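Local coordinates for thiamine-biosynthesis protein ThiS (Geobacter metallireducens GS-15, PDB 3CWI), which probably serves, as a ubiquitin-like member of the ThiS family, as the sulfur carrier that supplies sulfur for building the thiazole ring of thiamine, at residues A[27-32]-A[60-65]. Numbering follows the deposited sequence.
Sequences LKVAQA and VEFLYF
A chi1 of -177° at Val29 swings CG1 to the far side of CB from the backbone N and leaves CG2 beside that N, and the two methyls part to meet different rings, CG2 facing Phe62 and CG1 facing Tyr64. CG2 sits almost centrally over one face of the Phe62 ring, 4.0 Å from its centroid and nearly along the ring normal, a CH-pi contact. Leu27 reaches the same ring at its edge, CD1 lying 3.6 Å from Phe62 CE2, so face and edge are each met by an aliphatic branch. CG1 of Val29 lies obliquely to the Tyr64 ring and packs tightly against its hydroxyl, 3.1 Å from OH. The phenol then spans to the backbone: Tyr64 OH donates to Ala30 O at 2.6 Å. The C=O...donor angle is 136°, with the donor slightly tilted from the carbonyl plane. The oxygens of Ala30 and Gln31 both lie at the edge of the Tyr64 ring, while Gln31 CB comes within 4.2 Å of its CE2. A phenylalanine at Tyr64 would probably leave Ala30 O without this donor and the loop less firmly held to the strand. Segment 27-32 leaves helix 20-26 through a Schellman motif at Lys28 and leads toward strand 36-39. Strand 59-63 runs between strands 2-5 and 36-39 of the ubiquitin-like sheet, where Phe62 also packs on Val5 and Val37; Tyr64 follows just beyond the strand's end.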
ATOM      1  N   LEU A  27       8.353   1.750   2.201  1.00 28.09           N
ATOM      2  CA  LEU A  27       8.471   2.356   0.877  1.00 32.60           C
ATOM      3  C   LEU A  27       8.584   3.869   0.985  1.00 34.06           C
ATOM      4  O   LEU A  27       8.716   4.569  -0.025  1.00 43.85           O
ATOM      5  CB  LEU A  27       7.254   2.010   0.010  1.00 26.54           C
ATOM      6  CG  LEU A  27       7.106   0.579  -0.492  1.00 24.35           C
ATOM      7  CD1 LEU A  27       5.926   0.488  -1.453  1.00 31.18           C
ATOM      8  CD2 LEU A  27       8.385   0.162  -1.194  1.00 35.22           C
ATOM      9  N   LYS A  28       8.539   4.365   2.219  1.00 36.28           N
ATOM     10  CA  LYS A  28       8.604   5.798   2.502  1.00 42.75           C
ATOM     11  C   LYS A  28       7.787   6.583   1.490  1.00 37.98           C
ATOM     12  O   LYS A  28       8.300   7.461   0.793  1.00 36.18           O
ATOM     13  CB  LYS A  28      10.056   6.289   2.518  1.00 42.54           C
ATOM     14  CG  LYS A  28      10.902   5.870   1.323  1.00 46.84           C
ATOM     15  CD  LYS A  28      12.354   6.347   1.449  1.00 54.70           C
ATOM     16  CE  LYS A  28      13.027   5.834   2.724  1.00 56.61           C
ATOM     17  NZ  LYS A  28      12.496   6.510   3.952  1.00 65.61           N
ATOM     18  N   VAL A  29       6.504   6.248   1.415  1.00 33.32           N
ATOM     19  CA  VAL A  29       5.591   6.910   0.498  1.00 36.04           C
ATOM     20  C   VAL A  29       5.440   8.383   0.868  1.00 35.72           C
ATOM     21  O   VAL A  29       5.109   8.713   2.004  1.00 29.43           O
ATOM     22  CB  VAL A  29       4.202   6.244   0.528  1.00 26.40           C
ATOM     23  CG1 VAL A  29       3.291   6.913  -0.481  1.00 29.13           C
ATOM     24  CG2 VAL A  29       4.335   4.759   0.228  1.00 32.95           C
ATOM     25  N   ALA A  30       5.677   9.262  -0.099  1.00 41.56           N
ATOM     26  CA  ALA A  30       5.581  10.700   0.129  1.00 41.60           C
ATOM     27  C   ALA A  30       4.191  11.134   0.573  1.00 46.63           C
ATOM     28  O   ALA A  30       3.182  10.627   0.080  1.00 45.18           O
ATOM     29  CB  ALA A  30       5.975  11.449  -1.131  1.00 46.42           C
ATOM     30  N   GLN A  31       4.145  12.082   1.505  1.00 44.31           N
ATOM     31  CA  GLN A  31       2.873  12.594   1.998  1.00 47.50           C
ATOM     32  C   GLN A  31       1.929  11.448   2.334  1.00 48.48           C
ATOM     33  O   GLN A  31       0.758  11.459   1.953  1.00 45.32           O
ATOM     34  CB  GLN A  31       2.249  13.505   0.939  1.00 52.05           C
ATOM     35  CG  GLN A  31       3.090  14.741   0.662  1.00 59.71           C
ATOM     36  CD  GLN A  31       2.570  15.580  -0.492  1.00 65.44           C
ATOM     37  OE1 GLN A  31       3.033  16.704  -0.708  1.00 65.92           O
ATOM     38  NE2 GLN A  31       1.614  15.039  -1.246  1.00 58.21           N
ATOM     39  N   ALA A  32       2.455  10.458   3.046  1.00 44.16           N
ATOM     40  CA  ALA A  32       1.675   9.295   3.444  1.00 41.81           C
ATOM     41  C   ALA A  32       0.464   9.691   4.278  1.00 42.96           C
ATOM     42  O   ALA A  32      -0.507   8.942   4.362  1.00 41.87           O
ATOM     43  CB  ALA A  32       2.552   8.329   4.226  1.00 34.52           C
ATOM     44  N   VAL A  60      -0.916  -3.423  -4.875  1.00 13.33           N
ATOM     45  CA  VAL A  60      -1.173  -2.215  -4.117  1.00 15.58           C
ATOM     46  C   VAL A  60      -0.975  -0.986  -4.986  1.00 18.65           C
ATOM     47  O   VAL A  60      -0.098  -0.952  -5.857  1.00 16.30           O
ATOM     48  CB  VAL A  60      -0.259  -2.142  -2.874  1.00 18.37           C
ATOM     49  CG1 VAL A  60      -0.500  -3.359  -1.993  1.00 21.97           C
ATOM     50  CG2 VAL A  60       1.204  -2.096  -3.295  1.00 27.41           C
ATOM     51  N   GLU A  61      -1.806   0.023  -4.759  1.00 18.36           N
ATOM     52  CA  GLU A  61      -1.715   1.263  -5.526  1.00 21.77           C
ATOM     53  C   GLU A  61      -1.730   2.461  -4.585  1.00 20.67           C
ATOM     54  O   GLU A  61      -2.478   2.493  -3.611  1.00 16.74           O
ATOM     55  CB  GLU A  61      -2.899   1.368  -6.482  1.00 22.06           C
ATOM     56  CG  GLU A  61      -3.031   0.224  -7.458  1.00 34.74           C
ATOM     57  CD  GLU A  61      -4.371   0.247  -8.169  1.00 43.85           C
ATOM     58  OE1 GLU A  61      -5.397  -0.069  -7.525  1.00 55.98           O
ATOM     59  OE2 GLU A  61      -4.402   0.593  -9.364  1.00 48.20           O
ATOM     60  N   PHE A  62      -0.891   3.440  -4.886  1.00 17.32           N
ATOM     61  CA  PHE A  62      -0.820   4.649  -4.089  1.00 22.80           C
ATOM     62  C   PHE A  62      -1.326   5.799  -4.945  1.00 21.95           C
ATOM     63  O   PHE A  62      -0.750   6.110  -5.986  1.00 24.36           O
ATOM     64  CB  PHE A  62       0.619   4.896  -3.633  1.00 17.51           C
ATOM     65  CG  PHE A  62       1.174   3.790  -2.783  1.00 23.43           C
ATOM     66  CD1 PHE A  62       0.552   3.436  -1.594  1.00 18.91           C
ATOM     67  CD2 PHE A  62       2.298   3.079  -3.184  1.00 25.84           C
ATOM     68  CE1 PHE A  62       1.035   2.389  -0.818  1.00 20.41           C
ATOM     69  CE2 PHE A  62       2.791   2.026  -2.413  1.00 18.12           C
ATOM     70  CZ  PHE A  62       2.159   1.687  -1.237  1.00 20.83           C
ATOM     71  N   LEU A  63      -2.425   6.409  -4.510  1.00 20.82           N
ATOM     72  CA  LEU A  63      -3.029   7.507  -5.256  1.00 19.24           C
ATOM     73  C   LEU A  63      -3.174   8.762  -4.391  1.00 20.61           C
ATOM     74  O   LEU A  63      -3.330   8.677  -3.170  1.00 18.16           O
ATOM     75  CB  LEU A  63      -4.408   7.087  -5.777  1.00 23.91           C
ATOM     76  CG  LEU A  63      -4.586   5.675  -6.361  1.00 27.16           C
ATOM     77  CD1 LEU A  63      -6.035   5.495  -6.785  1.00 36.46           C
ATOM     78  CD2 LEU A  63      -3.652   5.458  -7.536  1.00 38.65           C
ATOM     79  N   TYR A  64      -3.122   9.927  -5.035  1.00 17.43           N
ATOM     80  CA  TYR A  64      -3.257  11.193  -4.327  1.00 21.26           C
ATOM     81  C   TYR A  64      -4.357  12.029  -4.960  1.00 22.24           C
ATOM     82  O   TYR A  64      -4.272  12.386  -6.132  1.00 20.64           O
ATOM     83  CB  TYR A  64      -1.953  11.993  -4.371  1.00 22.02           C
ATOM     84  CG  TYR A  64      -0.754  11.285  -3.791  1.00 26.32           C
ATOM     85  CD1 TYR A  64       0.008  10.408  -4.566  1.00 35.31           C
ATOM     86  CD2 TYR A  64      -0.372  11.501  -2.470  1.00 24.40           C
ATOM     87  CE1 TYR A  64       1.131   9.769  -4.035  1.00 32.27           C
ATOM     88  CE2 TYR A  64       0.740  10.871  -1.932  1.00 29.32           C
ATOM     89  CZ  TYR A  64       1.486  10.007  -2.719  1.00 35.75           C
ATOM     90  OH  TYR A  64       2.587   9.386  -2.179  1.00 33.97           O
ATOM     91  N   PHE A  65      -5.384  12.345  -4.182  1.00 25.75           N
ATOM     92  CA  PHE A  65      -6.484  13.149  -4.684  1.00 26.08           C
ATOM     93  C   PHE A  65      -6.412  14.585  -4.173  1.00 33.70           C
ATOM     94  O   PHE A  65      -6.254  14.822  -2.976  1.00 30.75           O
ATOM     95  CB  PHE A  65      -7.815  12.522  -4.282  1.00 26.45           C
ATOM     96  CG  PHE A  65      -8.044  11.164  -4.872  1.00 39.84           C
ATOM     97  CD1 PHE A  65      -7.301  10.068  -4.443  1.00 30.15           C
ATOM     98  CD2 PHE A  65      -8.993  10.981  -5.876  1.00 35.47           C
ATOM     99  CE1 PHE A  65      -7.498   8.806  -5.008  1.00 39.70           C
ATOM    100  CE2 PHE A  65      -9.198   9.729  -6.448  1.00 33.01           C
ATOM    101  CZ  PHE A  65      -8.448   8.636  -6.012  1.00 30.81           C
TER